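Local coordinates for divalent-cation tolerance protein CutA (Pyrococcus horikoshii, PDB 1UKU) that helps confer resistance to heavy metals and works as a copper-binding homotrimer that probably assembles further when the metal binds between trimers, at residues R25-A30 and A53-R58. Numbering follows the deposited sequence.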
ATOM      1  N   ARG A  25      -3.013  19.238  12.185  1.00  9.25           N
ATOM      2  CA  ARG A  25      -3.691  19.413  10.911  1.00  9.92           C
ATOM      3  C   ARG A  25      -2.737  19.176   9.714  1.00 10.07           C
ATOM      4  O   ARG A  25      -2.902  19.680   8.619  1.00 11.37           O
ATOM      5  CB  ARG A  25      -4.460  20.746  10.940  1.00 10.91           C
ATOM      6  CG  ARG A  25      -5.682  20.664  11.913  1.00 12.60           C
ATOM      7  CD  ARG A  25      -6.887  20.144  11.253  1.00 14.21           C
ATOM      8  NE  ARG A  25      -8.096  20.047  12.082  1.00 16.05           N
ATOM      9  CZ  ARG A  25      -9.267  19.601  11.629  1.00 18.33           C
ATOM     10  NH1 ARG A  25      -9.374  19.179  10.390  1.00 19.53           N
ATOM     11  NH2 ARG A  25     -10.340  19.522  12.424  1.00 20.70           N
ATOM     12  N   LEU A  26      -1.767  18.282   9.942  1.00  9.10           N
ATOM     13  CA  LEU A  26      -0.776  17.957   8.928  1.00  8.13           C
ATOM     14  C   LEU A  26      -1.183  16.806   8.024  1.00  7.66           C
ATOM     15  O   LEU A  26      -0.577  16.634   6.972  1.00  8.38           O
ATOM     16  CB  LEU A  26       0.594  17.674   9.535  1.00  8.89           C
ATOM     17  CG  LEU A  26       1.238  18.926  10.122  1.00 10.18           C
ATOM     18  CD1 LEU A  26       2.478  18.536  10.911  1.00 11.46           C
ATOM     19  CD2 LEU A  26       1.588  19.916   9.024  1.00 12.77           C
ATOM     20  N   ILE A  27      -2.153  16.024   8.487  1.00  7.44           N
ATOM     21  CA  ILE A  27      -2.746  14.921   7.716  1.00  7.71           C
ATOM     22  C   ILE A  27      -4.243  14.991   7.864  1.00  7.77           C
ATOM     23  O   ILE A  27      -4.724  15.475   8.873  1.00  8.18           O
ATOM     24  CB  ILE A  27      -2.213  13.510   8.141  1.00  6.99           C
ATOM     25  CG1 ILE A  27      -2.637  13.113   9.553  1.00  6.24           C
ATOM     26  CG2 ILE A  27      -0.704  13.454   7.971  1.00  8.42           C
ATOM     27  CD1 ILE A  27      -2.165  11.708   9.946  1.00  8.01           C
ATOM     28  N   ALA A  28      -4.955  14.474   6.862  1.00  8.02           N
ATOM     29  CA  ALA A  28      -6.403  14.354   6.951  1.00  8.81           C
ATOM     30  C   ALA A  28      -6.857  13.032   7.544  1.00  9.68           C
ATOM     31  O   ALA A  28      -7.937  12.941   8.122  1.00  9.91           O
ATOM     32  CB  ALA A  28      -7.035  14.525   5.596  1.00  9.46           C
ATOM     33  N   CYS A  29      -6.050  11.995   7.362  1.00  9.63           N
ATOM     34  CA  CYS A  29      -6.407  10.698   7.905  1.00 11.39           C
ATOM     35  C   CYS A  29      -5.238   9.756   7.847  1.00  8.15           C
ATOM     36  O   CYS A  29      -4.245   9.987   7.158  1.00  8.31           O
ATOM     37  CB  CYS A  29      -7.580  10.144   7.159  1.00 13.30           C
ATOM     38  SG  CYS A  29      -7.175   9.835   5.532  1.00 22.81           S
ATOM     39  N   ALA A  30      -5.350   8.706   8.655  1.00  8.36           N
ATOM     40  CA  ALA A  30      -4.377   7.635   8.762  1.00  7.34           C
ATOM     41  C   ALA A  30      -5.097   6.280   8.757  1.00  6.34           C
ATOM     42  O   ALA A  30      -6.194   6.166   9.282  1.00  7.06           O
ATOM     43  CB  ALA A  30      -3.571   7.797   9.978  1.00  7.70           C
ATOM     44  N   ALA A  53       1.577   2.585   8.841  1.00  7.01           N
ATOM     45  CA  ALA A  53       0.662   3.731   8.798  1.00  6.51           C
ATOM     46  C   ALA A  53       0.681   4.354   7.418  1.00  6.43           C
ATOM     47  O   ALA A  53       1.735   4.747   6.908  1.00  8.02           O
ATOM     48  CB  ALA A  53       1.053   4.756   9.824  1.00  7.05           C
ATOM     49  N   ILE A  54      -0.502   4.406   6.840  1.00  5.43           N
ATOM     50  CA  ILE A  54      -0.756   5.052   5.571  1.00  6.76           C
ATOM     51  C   ILE A  54      -1.426   6.390   5.896  1.00  6.17           C
ATOM     52  O   ILE A  54      -2.556   6.439   6.381  1.00  6.11           O
ATOM     53  CB  ILE A  54      -1.673   4.179   4.686  1.00  6.76           C
ATOM     54  CG1 ILE A  54      -1.024   2.828   4.368  1.00 10.12           C
ATOM     55  CG2 ILE A  54      -1.986   4.912   3.376  1.00 10.92           C
ATOM     56  CD1 ILE A  54      -2.024   1.716   4.024  1.00 14.57           C
ATOM     57  N   LEU A  55      -0.732   7.475   5.600  1.00  6.10           N
ATOM     58  CA  LEU A  55      -1.194   8.833   5.858  1.00  5.98           C
ATOM     59  C   LEU A  55      -1.584   9.535   4.576  1.00  6.38           C
ATOM     60  O   LEU A  55      -0.951   9.331   3.560  1.00  6.50           O
ATOM     61  CB  LEU A  55      -0.100   9.650   6.559  1.00  6.61           C
ATOM     62  CG  LEU A  55       0.704   8.940   7.666  1.00  6.66           C
ATOM     63  CD1 LEU A  55       1.761   9.838   8.204  1.00  8.00           C
ATOM     64  CD2 LEU A  55      -0.228   8.465   8.786  1.00  7.00           C
ATOM     65  N   LYS A  56      -2.617  10.366   4.640  1.00  7.03           N
ATOM     66  CA  LYS A  56      -3.127  11.055   3.446  1.00  7.87           C
ATOM     67  C   LYS A  56      -3.078  12.546   3.708  1.00  6.82           C
ATOM     68  O   LYS A  56      -3.581  13.021   4.713  1.00  7.91           O
ATOM     69  CB  LYS A  56      -4.547  10.580   3.111  1.00  8.59           C
ATOM     70  CG  LYS A  56      -4.648   9.031   2.986  1.00 12.06           C
ATOM     71  CD  LYS A  56      -6.081   8.466   2.954  1.00 17.99           C
ATOM     72  CE  LYS A  56      -6.317   7.261   3.937  1.00 19.10           C
ATOM     73  NZ  LYS A  56      -6.691   7.599   5.414  1.00 17.61           N
ATOM     74  N   THR A  57      -2.448  13.307   2.802  1.00  6.91           N
ATOM     75  CA  THR A  57      -2.368  14.765   3.003  1.00  7.88           C
ATOM     76  C   THR A  57      -2.169  15.478   1.659  1.00  8.07           C
ATOM     77  O   THR A  57      -2.218  14.854   0.610  1.00  7.59           O
ATOM     78  CB  THR A  57      -1.290  15.132   4.040  1.00  8.38           C
ATOM     79  OG1 THR A  57      -1.470  16.504   4.453  1.00  8.70           O
ATOM     80  CG2 THR A  57       0.114  15.027   3.463  1.00  7.72           C
ATOM     81  N   ARG A  58      -1.981  16.794   1.725  1.00  8.80           N
ATOM     82  CA  ARG A  58      -1.700  17.590   0.544  1.00  8.96           C
ATOM     83  C   ARG A  58      -0.243  17.569   0.181  1.00  8.60           C
ATOM     84  O   ARG A  58       0.616  17.517   1.031  1.00  9.14           O
ATOM     85  CB  ARG A  58      -2.099  19.054   0.750  1.00  8.62           C
ATOM     86  CG  ARG A  58      -3.523  19.301   1.184  1.00  9.40           C
ATOM     87  CD  ARG A  58      -3.937  20.744   0.979  1.00 10.05           C
ATOM     88  NE  ARG A  58      -2.983  21.695   1.526  1.00  8.73           N
ATOM     89  CZ  ARG A  58      -3.151  22.382   2.643  1.00  8.50           C
ATOM     90  NH1 ARG A  58      -4.222  22.168   3.430  1.00  9.16           N
ATOM     91  NH2 ARG A  58      -2.218  23.243   3.034  1.00  7.91           N
TER
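Thr57 reaches across to the chain that leads out of a helix and donates a hydrogen bond from its hydroxyl to the carbonyl of Leu26, OG1 to O 2.7 Å. OG1 lies opposite the backbone N (chi1 -166°), which carries it over to Leu26, and it meets the carbonyl from above its plane instead of on a lone pair. Two backbone hydrogen bonds follow: Ala28 N donates to Lys56 O (2.9 Å), and Lys56 N to Cys29 O (3.0 Å). One residue on, Ala30 and Leu55 form an antiparallel non-hydrogen-bonded pair, where Ala30 CA comes within 3.2 Å of Ile54 O in a CA-H...O contact.

Leu55 CD2 makes the two closest apolar contacts: it packs on Ala30 CB at 3.6 Å and also meets the Ile27 tip, CD1, at 4.0 Å. With CG1 set between backbone N and carbonyl carbon (chi1 67°), Ile27 brings CD1 to Leu55, the two side chains crossing at a slant. Val18 of helix 11-23 covers both Ala30 and Leu55, while Leu65 of helix 62-72 packs on Ile27 and Thr57. Cys29 and Lys56 point to the other face, where both touch Tyr92 of helix 90-99; their modelled sulfur-to-amine approach is too close to be trusted. Cys29 and Ala30 also pair with a strand of a second subunit, continuing the sheet across the trimer interface.

Here, then, beyond the paired residues at the open end of the hairpin of strands 29-41 and 44-57, a side-chain hydroxyl adds one more link. In this buried setting, the threonine gives the Leu26 carbonyl a polar partner just after the Schellman motif at Arg25, tying the helix exit to the sheet.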